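Local atomic coordinates of M32 carboxypeptidase (Chitinophagaceae bacterium, PDB entry 7A03), a protein that probably acts as a metal-dependent carboxypeptidase of the M32 family, removing amino acids from the C-terminal end of peptide substrates. Residues E235-T240 against T250-E255. Sequence-based numbering, arbitrary orientation.
Sequences EHPFTT and TTRIDE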
loop_
_atom_site.group_PDB
_atom_site.type_symbol
_atom_site.label_atom_id
_atom_site.label_comp_id
_atom_site.label_asym_id
_atom_site.label_seq_id
_atom_site.Cartn_x
_atom_site.Cartn_y
_atom_site.Cartn_z
ATOM N N GLU A 235 -11.605 -4.993 11.306
ATOM C CA GLU A 235 -11.652 -6.231 10.527
ATOM C C GLU A 235 -10.446 -6.357 9.600
ATOM O O GLU A 235 -9.929 -7.462 9.404
ATOM C CB GLU A 235 -12.964 -6.390 9.748
ATOM C CG GLU A 235 -13.138 -7.672 8.967
ATOM C CD GLU A 235 -14.480 -7.759 8.272
ATOM O OE1 GLU A 235 -15.284 -6.807 8.356
ATOM O OE2 GLU A 235 -14.736 -8.788 7.635
ATOM N N HIS A 236 -9.979 -5.245 9.043
ATOM C CA HIS A 236 -8.840 -5.227 8.128
ATOM C C HIS A 236 -7.869 -4.168 8.621
ATOM O O HIS A 236 -8.211 -2.967 8.618
ATOM C CB HIS A 236 -9.294 -4.910 6.707
ATOM C CG HIS A 236 -10.242 -5.919 6.149
ATOM N ND1 HIS A 236 -11.600 -5.694 6.056
ATOM C CD2 HIS A 236 -10.034 -7.175 5.686
ATOM C CE1 HIS A 236 -12.185 -6.763 5.543
ATOM N NE2 HIS A 236 -11.257 -7.671 5.302
ATOM N N PRO A 237 -6.678 -4.549 9.056
ATOM C CA PRO A 237 -5.723 -3.562 9.569
ATOM C C PRO A 237 -5.468 -2.423 8.593
ATOM O O PRO A 237 -5.353 -2.618 7.379
ATOM C CB PRO A 237 -4.459 -4.393 9.797
ATOM C CG PRO A 237 -4.984 -5.766 10.123
ATOM C CD PRO A 237 -6.225 -5.936 9.269
ATOM N N PHE A 238 -5.349 -1.222 9.136
ATOM C CA PHE A 238 -5.047 -0.047 8.331
ATOM C C PHE A 238 -4.412 1.021 9.208
ATOM O O PHE A 238 -4.385 0.918 10.435
ATOM C CB PHE A 238 -6.292 0.505 7.600
ATOM C CG PHE A 238 -7.354 1.094 8.516
ATOM C CD1 PHE A 238 -8.343 0.289 9.062
ATOM C CD2 PHE A 238 -7.354 2.436 8.816
ATOM C CE1 PHE A 238 -9.340 0.811 9.896
ATOM C CE2 PHE A 238 -8.349 2.977 9.641
ATOM C CZ PHE A 238 -9.334 2.153 10.190
ATOM N N THR A 239 -3.895 2.052 8.541
ATOM C CA THR A 239 -3.350 3.244 9.164
ATOM C C THR A 239 -4.105 4.439 8.601
ATOM O O THR A 239 -4.368 4.505 7.395
ATOM C CB THR A 239 -1.843 3.372 8.844
ATOM O OG1 THR A 239 -1.143 2.271 9.427
ATOM C CG2 THR A 239 -1.263 4.657 9.408
ATOM N N THR A 240 -4.467 5.386 9.472
ATOM C CA THR A 240 -5.129 6.609 9.042
ATOM C C THR A 240 -4.575 7.773 9.839
ATOM O O THR A 240 -4.333 7.662 11.047
ATOM C CB THR A 240 -6.656 6.514 9.198
ATOM O OG1 THR A 240 -7.282 7.647 8.563
ATOM C CG2 THR A 240 -7.075 6.474 10.675
ATOM N N THR A 250 -4.937 0.139 13.168
ATOM C CA THR A 250 -5.759 -0.961 13.640
ATOM C C THR A 250 -5.048 -2.277 13.405
ATOM O O THR A 250 -4.127 -2.378 12.586
ATOM C CB THR A 250 -7.151 -0.964 12.987
ATOM O OG1 THR A 250 -7.033 -1.263 11.591
ATOM C CG2 THR A 250 -7.811 0.412 13.133
ATOM N N THR A 251 -5.466 -3.289 14.153
ATOM C CA THR A 251 -4.936 -4.620 13.957
ATOM C C THR A 251 -6.060 -5.608 14.192
ATOM O O THR A 251 -7.180 -5.232 14.556
ATOM C CB THR A 251 -3.695 -4.859 14.823
ATOM O OG1 THR A 251 -3.056 -6.078 14.404
ATOM C CG2 THR A 251 -4.068 -4.956 16.306
ATOM N N ARG A 252 -5.757 -6.879 13.973
ATOM C CA ARG A 252 -6.683 -7.960 14.241
ATOM C C ARG A 252 -5.889 -9.086 14.876
ATOM O O ARG A 252 -4.719 -9.304 14.546
ATOM C CB ARG A 252 -7.336 -8.465 12.948
ATOM C CG ARG A 252 -6.351 -8.646 11.815
ATOM C CD ARG A 252 -6.991 -9.277 10.591
ATOM N NE ARG A 252 -5.976 -9.714 9.636
ATOM C CZ ARG A 252 -6.076 -10.812 8.892
ATOM N NH1 ARG A 252 -7.149 -11.588 8.995
ATOM N NH2 ARG A 252 -5.104 -11.138 8.051
ATOM N N ILE A 253 -6.522 -9.803 15.787
ATOM C CA ILE A 253 -5.865 -10.873 16.522
ATOM C C ILE A 253 -6.547 -12.189 16.187
ATOM O O ILE A 253 -7.777 -12.286 16.255
ATOM C CB ILE A 253 -5.918 -10.613 18.035
ATOM C CG1 ILE A 253 -5.144 -9.351 18.387
ATOM C CG2 ILE A 253 -5.350 -11.821 18.807
ATOM C CD1 ILE A 253 -5.473 -8.815 19.743
ATOM N N ASP A 254 -5.746 -13.204 15.841
ATOM C CA ASP A 254 -6.207 -14.586 15.715
ATOM C C ASP A 254 -5.521 -15.363 16.832
ATOM O O ASP A 254 -4.293 -15.504 16.823
ATOM C CB ASP A 254 -5.854 -15.172 14.345
ATOM C CG ASP A 254 -6.530 -16.508 14.087
ATOM O OD1 ASP A 254 -6.813 -17.228 15.063
ATOM O OD2 ASP A 254 -6.783 -16.844 12.907
ATOM N N GLU A 255 -6.296 -15.858 17.803
ATOM C CA GLU A 255 -5.676 -16.604 18.896
ATOM C C GLU A 255 -5.086 -17.938 18.459
ATOM O O GLU A 255 -4.342 -18.542 19.238
ATOM C CB GLU A 255 -6.640 -16.878 20.055
ATOM C CG GLU A 255 -7.358 -15.683 20.626
ATOM C CD GLU A 255 -8.614 -16.091 21.374
ATOM O OE1 GLU A 255 -8.885 -17.311 21.452
ATOM O OE2 GLU A 255 -9.325 -15.196 21.879
#
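Thr250 and Phe238 illustrate how a threonine hydroxyl can take the place of a backbone carbonyl at the end of a strand pair. One bond between them is of the ordinary antiparallel kind, Thr250 N giving its hydrogen to Phe238 O at 2.9 Å. The return bond from Phe238 N goes to a side chain, Thr250 OG1, rather than to the carbonyl of Thr250; it spans 3.0 Å and is rather bent, with 139° at the hydrogen. OG1 sits between the backbone N and the carbonyl carbon of its own residue (chi1 68°), which turns it to this amide; the same OG1 is also hydrogen-bonded to Ser234 OG, its stronger polar partner. The same torsion sends the methyl beside the backbone N, where CG2 lies over one face of the Phe238 ring, 4.0 Å from the centroid, in a CH-pi contact. Helix 9-37 adds Trp33 and Glu36 around this ring.

The pair stands at the open end of the beta hairpin formed by strands 239-241 and 247-251, part of a small three-stranded mixed sheet in an otherwise largely helical M32 peptidase. Thr239, which follows Phe238, is hydrogen-bonded through OG1 to Glu268 OE1, in an HExxH sequence on helix 258-277, consistent with the zinc-binding motif of such metallopeptidases, although no metal is bound to its histidines here.

Next to this pair the contact is made largely by carbon atoms: Pro237 turns CG and CD to the aliphatic part of Arg252, with CG to CG at 3.6 Å, while its CB approaches Thr250 O at 3.5 Å. The arginine chain, extended from CG to NE, runs past the pyrrolidine ring, and its CD comes within 3.7 Å of Glu235 O.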